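Local coordinates for protein phosphoribosylformylglycinamidine cyclo-ligase (Thermus thermophilus HB8, PDB 5AVM) that probably catalyses the ATP-dependent ring closure of formylglycinamidine ribonucleotide to 5-aminoimidazole ribonucleotide in de novo purine biosynthesis, at residues Leu302-Gln306 against Glu307-Glu311; Glu310-Leu313 against Lys314-Gly318; Arg164-Gly167 against Pro168-Arg172; Asn89-Ala93 against Gln94-Pro98. All coordinates share one frame; numbering follows the deposited sequence.

Contact 1: residues Leu302-Gln306 against Glu307-Glu311; sequences LVLPQ and EAAEE
Leu304 reaches from the last residue of strand 298-304 to the first turn of the helix that follows. Its CB lies 4.1 Å from the methyl CB of Ala308. CG sits between the backbone N and the carbonyl carbon (chi1 47°), a turn that sends both branches forward to the helix, and itself faces Ala308 CB at 4.2 Å. One branch, CD2, comes to 3.7 Å from Ala308 CB; the other, CD1, meets Ala309, touching its CB at 3.6 Å and approaching its backbone N to 3.4 Å. The isobutyl group thus spans two neighbouring alanines, whose small methyls probably let the helix start close against the strand end. Pro305 makes the turn between the two elements and holds the N-cap position of helix 306-313. Its carbonyl O receives two weak hydrogen bonds from the opening turn: one from Ala308 N at 3.1 Å, bent to 126° at the hydrogen, and a longer, straighter one from Ala309 N. The pyrrolidine CD adds a loose touch on Ala308 CB. This strand-turn-helix corner belongs to the C-terminal AIR synthase-related domain, where Leu304 pairs through its backbone with Ala176 of the adjacent strand and Ala309 packs on Leu178. At the more open side of the turn, Gln306 and Glu310 stand one helical turn apart; both chains bend at chi2, and the amide and carboxylate planes lie 22° from parallel. Glu310 OE1 is 3.5 Å from Gln306 OE1, while Gln306 CG lies 3.8 Å from the same carboxylate oxygen.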
loop_
_atom_site.group_PDB
_atom_site.type_symbol
_atom_site.label_atom_id
_atom_site.label_comp_id
_atom_site.label_asym_id
_atom_site.label_seq_id
_atom_site.Cartn_x
_atom_site.Cartn_y
_atom_site.Cartn_z
ATOM N N LEU B 302 -8.190 13.116 -21.895
ATOM C CA LEU B 302 -6.928 13.715 -22.296
ATOM C C LEU B 302 -7.118 15.182 -22.671
ATOM O O LEU B 302 -8.069 15.547 -23.368
ATOM C CB LEU B 302 -6.339 12.946 -23.482
ATOM C CG LEU B 302 -5.511 11.686 -23.202
ATOM C CD1 LEU B 302 -6.152 10.841 -22.135
ATOM C CD2 LEU B 302 -5.369 10.891 -24.487
ATOM N N VAL B 303 -6.214 16.023 -22.189
ATOM C CA VAL B 303 -6.251 17.445 -22.488
ATOM C C VAL B 303 -5.023 17.711 -23.351
ATOM O O VAL B 303 -3.889 17.526 -22.912
ATOM C CB VAL B 303 -6.179 18.283 -21.202
ATOM C CG1 VAL B 303 -6.465 19.737 -21.516
ATOM C CG2 VAL B 303 -7.163 17.745 -20.177
ATOM N N LEU B 304 -5.253 18.134 -24.586
ATOM C CA LEU B 304 -4.167 18.387 -25.519
ATOM C C LEU B 304 -4.607 19.335 -26.638
ATOM O O LEU B 304 -5.806 19.556 -26.833
ATOM C CB LEU B 304 -3.706 17.051 -26.125
ATOM C CG LEU B 304 -4.774 16.069 -26.652
ATOM C CD1 LEU B 304 -5.719 16.739 -27.625
ATOM C CD2 LEU B 304 -4.091 14.909 -27.338
ATOM N N PRO B 305 -3.641 19.914 -27.385
ATOM C CA PRO B 305 -3.967 20.828 -28.488
ATOM C C PRO B 305 -4.975 20.176 -29.440
ATOM O O PRO B 305 -5.021 18.951 -29.550
ATOM C CB PRO B 305 -2.609 21.060 -29.142
ATOM C CG PRO B 305 -1.691 21.047 -27.971
ATOM C CD PRO B 305 -2.181 19.846 -27.184
ATOM N N GLN B 306 -5.775 20.983 -30.127
ATOM C CA GLN B 306 -6.775 20.434 -31.039
ATOM C C GLN B 306 -6.202 19.509 -32.117
ATOM O O GLN B 306 -6.772 18.456 -32.397
ATOM C CB GLN B 306 -7.569 21.561 -31.702
ATOM C CG GLN B 306 -8.714 21.061 -32.575
ATOM C CD GLN B 306 -9.856 20.449 -31.770
ATOM O OE1 GLN B 306 -10.481 19.476 -32.200
ATOM N NE2 GLN B 306 -10.144 21.028 -30.605
ATOM N N GLU B 307 -5.076 19.890 -32.714
ATOM C CA GLU B 307 -4.463 19.075 -33.763
ATOM C C GLU B 307 -3.984 17.722 -33.270
ATOM O O GLU B 307 -4.006 16.743 -34.017
ATOM C CB GLU B 307 -3.283 19.818 -34.401
ATOM C CG GLU B 307 -2.574 19.059 -35.544
ATOM C CD GLU B 307 -1.373 18.230 -35.083
ATOM O OE1 GLU B 307 -1.560 17.262 -34.317
ATOM O OE2 GLU B 307 -0.236 18.548 -35.493
ATOM N N ALA B 308 -3.544 17.674 -32.014
ATOM C CA ALA B 308 -3.035 16.441 -31.418
ATOM C C ALA B 308 -4.118 15.379 -31.302
ATOM O O ALA B 308 -3.874 14.204 -31.575
ATOM C CB ALA B 308 -2.424 16.730 -30.049
ATOM N N ALA B 309 -5.312 15.795 -30.892
ATOM C CA ALA B 309 -6.436 14.877 -30.767
ATOM C C ALA B 309 -6.637 14.176 -32.111
ATOM O O ALA B 309 -6.757 12.951 -32.177
ATOM C CB ALA B 309 -7.689 15.643 -30.381
ATOM N N GLU B 310 -6.658 14.969 -33.182
ATOM C CA GLU B 310 -6.831 14.454 -34.539
ATOM C C GLU B 310 -5.832 13.349 -34.855
ATOM O O GLU B 310 -6.217 12.252 -35.250
ATOM C CB GLU B 310 -6.672 15.589 -35.563
ATOM C CG GLU B 310 -7.975 16.203 -36.067
ATOM C CD GLU B 310 -8.786 16.860 -34.968
ATOM O OE1 GLU B 310 -8.245 17.754 -34.284
ATOM O OE2 GLU B 310 -9.965 16.485 -34.790
ATOM N N GLU B 311 -4.548 13.651 -34.687
ATOM C CA GLU B 311 -3.479 12.689 -34.953
ATOM C C GLU B 311 -3.629 11.456 -34.060
ATOM O O GLU B 311 -3.240 10.345 -34.431
ATOM C CB GLU B 311 -2.114 13.359 -34.721
ATOM C CG GLU B 311 -0.913 12.411 -34.724
ATOM C CD GLU B 311 0.415 13.122 -34.441
ATOM O OE1 GLU B 311 0.452 14.009 -33.557
ATOM O OE2 GLU B 311 1.425 12.783 -35.096
#

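Contact 2: residues Glu310-Leu313 against Lys314-Gly318; sequences EEAL and KLVEG
With CG set beside its own backbone N (chi1 -49°), Leu315 turns its isobutyl group back to Glu311, and Val316 puts CG1 between its N and carbonyl carbon (chi1 54°), close to the Ala312 carbonyl. Leu315 CG then rests 3.2 Å from Glu311 O with CD1 alongside, while Val316 CG1 lies 3.0 Å from Ala312 O. Ala312 O takes two backbone hydrogen bonds. Val316 N reaches Ala312 O at 2.6 Å, nearly in line with C=O, and Leu315 N stands above the carbonyl plane at 2.7 Å. Both bonds belong to the last turn at the C-terminal side of helix 306-313, where the chain leaves for strand 319-326 of the C-terminal domain's mixed sheet. Ala312 touches Leu178 of that sheet and Leu231 of helix 225-233, and Leu315 also touches Leu231, together with Val236. An alanine in place of Leu315 would probably leave a gap against Leu231 and Val236 and uncover the Glu311 carbonyl. Lys314 runs extended beyond CG past Glu310, its CE 3.3 Å from Glu310 O, so the aliphatic stem lies across the helix backbone. Farther along, Leu313 CD2 bears on the backbone of Gly318, 3.5 Å from its CA, where a side chain would collide. A water accepts from Gly318 N at 3.2 Å and donates weakly to Leu313 O.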
loop_
_atom_site.group_PDB
_atom_site.type_symbol
_atom_site.label_atom_id
_atom_site.label_comp_id
_atom_site.label_asym_id
_atom_site.label_seq_id
_atom_site.Cartn_x
_atom_site.Cartn_y
_atom_site.Cartn_z
ATOM N N GLU B 310 -6.658 14.969 -33.182
ATOM C CA GLU B 310 -6.831 14.454 -34.539
ATOM C C GLU B 310 -5.832 13.349 -34.855
ATOM O O GLU B 310 -6.217 12.252 -35.250
ATOM C CB GLU B 310 -6.672 15.589 -35.563
ATOM C CG GLU B 310 -7.975 16.203 -36.067
ATOM C CD GLU B 310 -8.786 16.860 -34.968
ATOM O OE1 GLU B 310 -8.245 17.754 -34.284
ATOM O OE2 GLU B 310 -9.965 16.485 -34.790
ATOM N N GLU B 311 -4.548 13.651 -34.687
ATOM C CA GLU B 311 -3.479 12.689 -34.953
ATOM C C GLU B 311 -3.629 11.456 -34.060
ATOM O O GLU B 311 -3.240 10.345 -34.431
ATOM C CB GLU B 311 -2.114 13.359 -34.721
ATOM C CG GLU B 311 -0.913 12.411 -34.724
ATOM C CD GLU B 311 0.415 13.122 -34.441
ATOM O OE1 GLU B 311 0.452 14.009 -33.557
ATOM O OE2 GLU B 311 1.425 12.783 -35.096
ATOM N N ALA B 312 -4.209 11.669 -32.883
ATOM C CA ALA B 312 -4.418 10.598 -31.917
ATOM C C ALA B 312 -5.582 9.681 -32.297
ATOM O O ALA B 312 -5.451 8.461 -32.263
ATOM C CB ALA B 312 -4.652 11.196 -30.532
ATOM N N LEU B 313 -6.720 10.260 -32.658
ATOM C CA LEU B 313 -7.873 9.454 -33.030
ATOM C C LEU B 313 -7.598 8.537 -34.223
ATOM O O LEU B 313 -8.398 7.650 -34.538
ATOM C CB LEU B 313 -9.068 10.362 -33.316
ATOM C CG LEU B 313 -9.500 11.142 -32.077
ATOM C CD1 LEU B 313 -10.695 12.004 -32.413
ATOM C CD2 LEU B 313 -9.834 10.173 -30.950
ATOM N N LYS B 314 -6.459 8.746 -34.878
ATOM C CA LYS B 314 -6.070 7.934 -36.025
ATOM C C LYS B 314 -5.205 6.775 -35.538
ATOM O O LYS B 314 -4.974 5.799 -36.261
ATOM C CB LYS B 314 -5.268 8.777 -37.017
ATOM C CG LYS B 314 -5.914 10.100 -37.379
ATOM C CD LYS B 314 -4.950 10.969 -38.191
ATOM C CE LYS B 314 -5.509 12.373 -38.427
ATOM N NZ LYS B 314 -4.518 13.283 -39.080
ATOM N N LEU B 315 -4.729 6.899 -34.299
ATOM C CA LEU B 315 -3.867 5.895 -33.678
ATOM C C LEU B 315 -4.601 5.157 -32.566
ATOM O O LEU B 315 -4.317 3.990 -32.275
ATOM C CB LEU B 315 -2.630 6.571 -33.076
ATOM C CG LEU B 315 -1.847 7.558 -33.946
ATOM C CD1 LEU B 315 -0.828 8.309 -33.097
ATOM C CD2 LEU B 315 -1.171 6.806 -35.079
ATOM N N VAL B 316 -5.548 5.840 -31.939
ATOM C CA VAL B 316 -6.272 5.236 -30.839
ATOM C C VAL B 316 -7.794 5.402 -30.888
ATOM O O VAL B 316 -8.326 6.306 -31.537
ATOM C CB VAL B 316 -5.738 5.790 -29.496
ATOM C CG1 VAL B 316 -5.794 7.301 -29.498
ATOM C CG2 VAL B 316 -6.559 5.262 -28.351
ATOM N N GLU B 317 -8.473 4.494 -30.191
ATOM C CA GLU B 317 -9.926 4.478 -30.078
ATOM C C GLU B 317 -10.339 5.552 -29.074
ATOM O O GLU B 317 -10.355 5.308 -27.873
ATOM C CB GLU B 317 -10.371 3.098 -29.590
ATOM C CG GLU B 317 -11.864 2.908 -29.427
ATOM C CD GLU B 317 -12.222 1.457 -29.158
ATOM O OE1 GLU B 317 -11.844 0.598 -29.984
ATOM O OE2 GLU B 317 -12.877 1.173 -28.131
ATOM N N GLY B 318 -10.669 6.742 -29.564
ATOM C CA GLY B 318 -11.055 7.816 -28.668
ATOM C C GLY B 318 -12.236 8.618 -29.158
ATOM O O GLY B 318 -12.808 8.311 -30.197
HETATM O O HOH W 1 -11.105 6.585 -32.766
#

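Contact 3: residues Arg164-Gly167 against Pro168-Arg172; sequences RILG and PERVR
Gly167 and Arg170 bracket a single 3-10 turn in the loop that leads from strand 150-161 to strand 176-181, the connection between the sheets of the N- and C-terminal domains. Its defining bond runs from Arg170 N to Gly167 O, 3.0 Å long and nearly straight (163° at the hydrogen), with the donor 41° out of the carbonyl plane. Pro168 begins the turn, and Val171 N repeats the pattern one residue on by bonding to Pro168 O. Gly167 itself is buried and has no side chain to give; the carboxylate of Glu169 uses the space beside it. Glu169 bends at chi2 and brings OE2 to 3.1 Å from Gly167 CA, where any CB would collide with that oxygen. Arg170 carries most of the side-chain contact. Its chain folds twice, at chi2 (-138°) and again at chi3, which doubles it back along the preceding segment instead of extending it away from the turn. CG lies beside Gly167 O, CD comes to 3.4 Å from Ile165 O, and the guanidinium continues obliquely past that carbonyl to Arg164, where Arg170 NH1 lies 3.7 Å from Arg164 CA. Arg170 NH2 also has a weak hydrogen bond to Leu238 O, a weak link to the segment round Leu238, while Gly167 makes a backbone hydrogen bond with His239. Val171 touches His239 and Pro258. Over the guanidinium face, the methyl Leu166 CD1 stands 4.4 Å from Arg170 NH2.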
loop_
_atom_site.group_PDB
_atom_site.type_symbol
_atom_site.label_atom_id
_atom_site.label_comp_id
_atom_site.label_asym_id
_atom_site.label_seq_id
_atom_site.Cartn_x
_atom_site.Cartn_y
_atom_site.Cartn_z
ATOM N N ARG B 164 8.466 15.834 -19.572
ATOM C CA ARG B 164 7.347 15.195 -20.258
ATOM C C ARG B 164 6.257 14.764 -19.299
ATOM O O ARG B 164 5.390 13.961 -19.649
ATOM C CB ARG B 164 7.829 13.999 -21.076
ATOM C CG ARG B 164 8.532 14.419 -22.340
ATOM C CD ARG B 164 9.123 13.255 -23.085
ATOM N NE ARG B 164 9.869 13.731 -24.247
ATOM C CZ ARG B 164 10.876 13.075 -24.811
ATOM N NH1 ARG B 164 11.268 11.903 -24.320
ATOM N NH2 ARG B 164 11.498 13.597 -25.860
ATOM N N ILE B 165 6.308 15.306 -18.086
ATOM C CA ILE B 165 5.306 15.008 -17.068
ATOM C C ILE B 165 4.026 15.759 -17.422
ATOM O O ILE B 165 4.054 16.963 -17.695
ATOM C CB ILE B 165 5.767 15.465 -15.645
ATOM C CG1 ILE B 165 6.944 14.615 -15.171
ATOM C CG2 ILE B 165 4.620 15.345 -14.650
ATOM C CD1 ILE B 165 7.511 15.061 -13.853
ATOM N N LEU B 166 2.910 15.036 -17.428
ATOM C CA LEU B 166 1.604 15.625 -17.715
ATOM C C LEU B 166 1.123 16.363 -16.467
ATOM O O LEU B 166 1.417 15.946 -15.340
ATOM C CB LEU B 166 0.596 14.531 -18.092
ATOM C CG LEU B 166 0.559 14.038 -19.538
ATOM C CD1 LEU B 166 1.647 14.690 -20.369
ATOM C CD2 LEU B 166 0.687 12.543 -19.551
ATOM N N GLY B 167 0.389 17.453 -16.664
ATOM C CA GLY B 167 -0.105 18.206 -15.529
ATOM C C GLY B 167 -0.811 19.480 -15.941
ATOM O O GLY B 167 -0.609 19.971 -17.051
ATOM N N PRO B 168 -1.643 20.048 -15.054
ATOM C CA PRO B 168 -2.402 21.279 -15.301
ATOM C C PRO B 168 -1.602 22.475 -15.822
ATOM O O PRO B 168 -2.096 23.248 -16.639
ATOM C CB PRO B 168 -3.054 21.559 -13.946
ATOM C CG PRO B 168 -2.130 20.882 -12.960
ATOM C CD PRO B 168 -1.834 19.594 -13.666
ATOM N N GLU B 169 -0.369 22.625 -15.359
ATOM C CA GLU B 169 0.452 23.751 -15.794
ATOM C C GLU B 169 0.797 23.749 -17.285
ATOM O O GLU B 169 1.255 24.765 -17.816
ATOM C CB GLU B 169 1.736 23.835 -14.950
ATOM C CG GLU B 169 2.570 22.554 -14.880
ATOM C CD GLU B 169 1.877 21.420 -14.136
ATOM O OE1 GLU B 169 1.219 21.693 -13.104
ATOM O OE2 GLU B 169 2.008 20.257 -14.579
ATOM N N ARG B 170 0.575 22.620 -17.961
ATOM C CA ARG B 170 0.860 22.524 -19.395
ATOM C C ARG B 170 -0.421 22.767 -20.171
ATOM O O ARG B 170 -0.395 23.042 -21.369
ATOM C CB ARG B 170 1.403 21.144 -19.764
ATOM C CG ARG B 170 2.309 20.539 -18.734
ATOM C CD ARG B 170 3.501 19.865 -19.374
ATOM N NE ARG B 170 3.186 19.242 -20.655
ATOM C CZ ARG B 170 4.029 18.457 -21.318
ATOM N NH1 ARG B 170 5.226 18.204 -20.808
ATOM N NH2 ARG B 170 3.690 17.941 -22.493
ATOM N N VAL B 171 -1.547 22.656 -19.477
ATOM C CA VAL B 171 -2.848 22.867 -20.092
ATOM C C VAL B 171 -3.075 24.341 -20.440
ATOM O O VAL B 171 -2.845 25.236 -19.619
ATOM C CB VAL B 171 -3.983 22.391 -19.164
ATOM C CG1 VAL B 171 -5.320 22.848 -19.707
ATOM C CG2 VAL B 171 -3.952 20.877 -19.043
ATOM N N ARG B 172 -3.519 24.577 -21.669
ATOM C CA ARG B 172 -3.793 25.923 -22.151
ATOM C C ARG B 172 -5.270 25.979 -22.529
ATOM O O ARG B 172 -5.912 24.942 -22.691
ATOM C CB ARG B 172 -2.921 26.224 -23.372
ATOM C CG ARG B 172 -1.424 26.086 -23.115
ATOM C CD ARG B 172 -0.851 27.293 -22.391
ATOM N NE ARG B 172 -0.728 28.445 -23.282
ATOM C CZ ARG B 172 -0.227 29.626 -22.927
ATOM N NH1 ARG B 172 0.204 29.824 -21.686
ATOM N NH2 ARG B 172 -0.145 30.609 -23.817
#

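Contact 4: residues Asn89-Ala93 against Gln94-Pro98; sequences NDLLA and QGAEP
A Schellman motif ends helix 79-92, and the chain passes through it into strand 97-107 of the N-terminal domain's sheet. Gly95, with positive phi (106°), is the C-prime residue: Ala96 N bonds to Leu91 O at 3.3 Å, and Gly95 N makes weak hydrogen bonds to both Leu92 O and Leu91 O. Leu91 O also accepts from Gln94 N at 2.8 Å, and the Ala96 and Gln94 donors arrive from opposite faces of its carbonyl plane. Gln94, extended beyond CG, lies back along the last turn, with CB 3.3 Å from Leu91 O. Its amide NE2 ends 3.6 Å from Asp90 O and 3.8 Å from Leu91 CD1, the two side chains crossing at a slant. An alanine here would take away the amide and CG lying along Asp90 O and Leu91 CD1 and would probably open a gap there. Leu92 CD2 touches Ala96 O at 3.5 Å. Asp90 turns away to hydrogen-bond His243, and Glu97 forms a salt bridge with Arg229, both in the C-terminal half. Gathering several N-H groups on Leu91 O satisfies a helix-end carbonyl that has lost the usual next turn, and probably helps to set the direction in which the strand leaves.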
loop_
_atom_site.group_PDB
_atom_site.type_symbol
_atom_site.label_atom_id
_atom_site.label_comp_id
_atom_site.label_asym_id
_atom_site.label_seq_id
_atom_site.Cartn_x
_atom_site.Cartn_y
_atom_site.Cartn_z
ATOM N N ASN B 89 -3.144 3.143 -14.914
ATOM C CA ASN B 89 -3.761 4.380 -15.382
ATOM C C ASN B 89 -3.450 5.598 -14.534
ATOM O O ASN B 89 -3.261 6.682 -15.070
ATOM C CB ASN B 89 -5.281 4.224 -15.500
ATOM C CG ASN B 89 -5.699 3.323 -16.657
ATOM O OD1 ASN B 89 -4.856 2.838 -17.428
ATOM N ND2 ASN B 89 -7.008 3.095 -16.787
ATOM N N ASP B 90 -3.416 5.439 -13.217
ATOM C CA ASP B 90 -3.106 6.571 -12.341
ATOM C C ASP B 90 -1.705 7.098 -12.632
ATOM O O ASP B 90 -1.402 8.273 -12.392
ATOM C CB ASP B 90 -3.219 6.158 -10.870
ATOM C CG ASP B 90 -4.593 6.447 -10.287
ATOM O OD1 ASP B 90 -5.526 6.743 -11.066
ATOM O OD2 ASP B 90 -4.742 6.379 -9.046
ATOM N N LEU B 91 -0.858 6.215 -13.159
ATOM C CA LEU B 91 0.512 6.559 -13.505
ATOM C C LEU B 91 0.546 7.173 -14.906
ATOM O O LEU B 91 1.258 8.148 -15.139
ATOM C CB LEU B 91 1.405 5.311 -13.435
ATOM C CG LEU B 91 2.634 5.392 -12.518
ATOM C CD1 LEU B 91 2.208 5.599 -11.075
ATOM C CD2 LEU B 91 3.438 4.118 -12.638
ATOM N N LEU B 92 -0.232 6.613 -15.835
ATOM C CA LEU B 92 -0.287 7.138 -17.198
ATOM C C LEU B 92 -0.782 8.574 -17.203
ATOM O O LEU B 92 -0.482 9.332 -18.121
ATOM C CB LEU B 92 -1.201 6.283 -18.071
ATOM C CG LEU B 92 -0.665 4.904 -18.470
ATOM C CD1 LEU B 92 -1.761 4.126 -19.194
ATOM C CD2 LEU B 92 0.570 5.053 -19.347
ATOM N N ALA B 93 -1.545 8.945 -16.178
ATOM C CA ALA B 93 -2.066 10.304 -16.054
ATOM C C ALA B 93 -0.923 11.265 -15.748
ATOM O O ALA B 93 -0.997 12.452 -16.059
ATOM C CB ALA B 93 -3.099 10.365 -14.948
ATOM N N GLN B 94 0.133 10.746 -15.132
ATOM C CA GLN B 94 1.306 11.549 -14.793
ATOM C C GLN B 94 2.261 11.654 -15.989
ATOM O O GLN B 94 3.072 12.576 -16.075
ATOM C CB GLN B 94 2.045 10.914 -13.605
ATOM C CG GLN B 94 1.212 10.800 -12.337
ATOM C CD GLN B 94 2.005 10.244 -11.166
ATOM O OE1 GLN B 94 3.104 10.714 -10.869
ATOM N NE2 GLN B 94 1.444 9.245 -10.487
ATOM N N GLY B 95 2.156 10.690 -16.899
ATOM C CA GLY B 95 2.995 10.648 -18.082
ATOM C C GLY B 95 4.055 9.568 -17.970
ATOM O O GLY B 95 4.990 9.516 -18.768
ATOM N N ALA B 96 3.892 8.673 -17.004
ATOM C CA ALA B 96 4.881 7.632 -16.772
ATOM C C ALA B 96 4.551 6.226 -17.246
ATOM O O ALA B 96 3.398 5.898 -17.523
ATOM C CB ALA B 96 5.228 7.594 -15.285
ATOM N N GLU B 97 5.599 5.407 -17.336
ATOM C CA GLU B 97 5.510 3.999 -17.726
ATOM C C GLU B 97 5.784 3.175 -16.468
ATOM O O GLU B 97 6.573 3.581 -15.611
ATOM C CB GLU B 97 6.561 3.638 -18.781
ATOM C CG GLU B 97 6.360 4.272 -20.133
ATOM C CD GLU B 97 6.871 3.386 -21.245
ATOM O OE1 GLU B 97 6.162 2.415 -21.603
ATOM O OE2 GLU B 97 7.987 3.651 -21.746
ATOM N N PRO B 98 5.148 1.998 -16.346
ATOM C CA PRO B 98 5.356 1.156 -15.164
ATOM C C PRO B 98 6.721 0.486 -15.072
ATOM O O PRO B 98 7.280 0.074 -16.083
ATOM C CB PRO B 98 4.213 0.145 -15.263
ATOM C CG PRO B 98 4.042 -0.018 -16.736
ATOM C CD PRO B 98 4.146 1.403 -17.251
#

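Following the chain from the N terminus, contact 4 comes first, closing the turn between helix 79-92 and strand 97-107. Contact 3 follows in the connection from strand 150-161 to strand 176-181 and lies against contact 4: Leu166 N is 2.8 Å from Gln94 O, a probable hydrogen bond, and Leu166 CD2 packs on Gly95 CA. Contact 1 then turns strand 298-304 into helix 306-313; Val303 CG1 touches Val171 CG2 of contact 3. Contact 2 ends that helix, overlapping the end of contact 1 at Glu310 and Glu311. None nests inside another: contacts 4, 3 and 1 follow in series, and their touches run from contact 4 through contact 3 to strand 298-304.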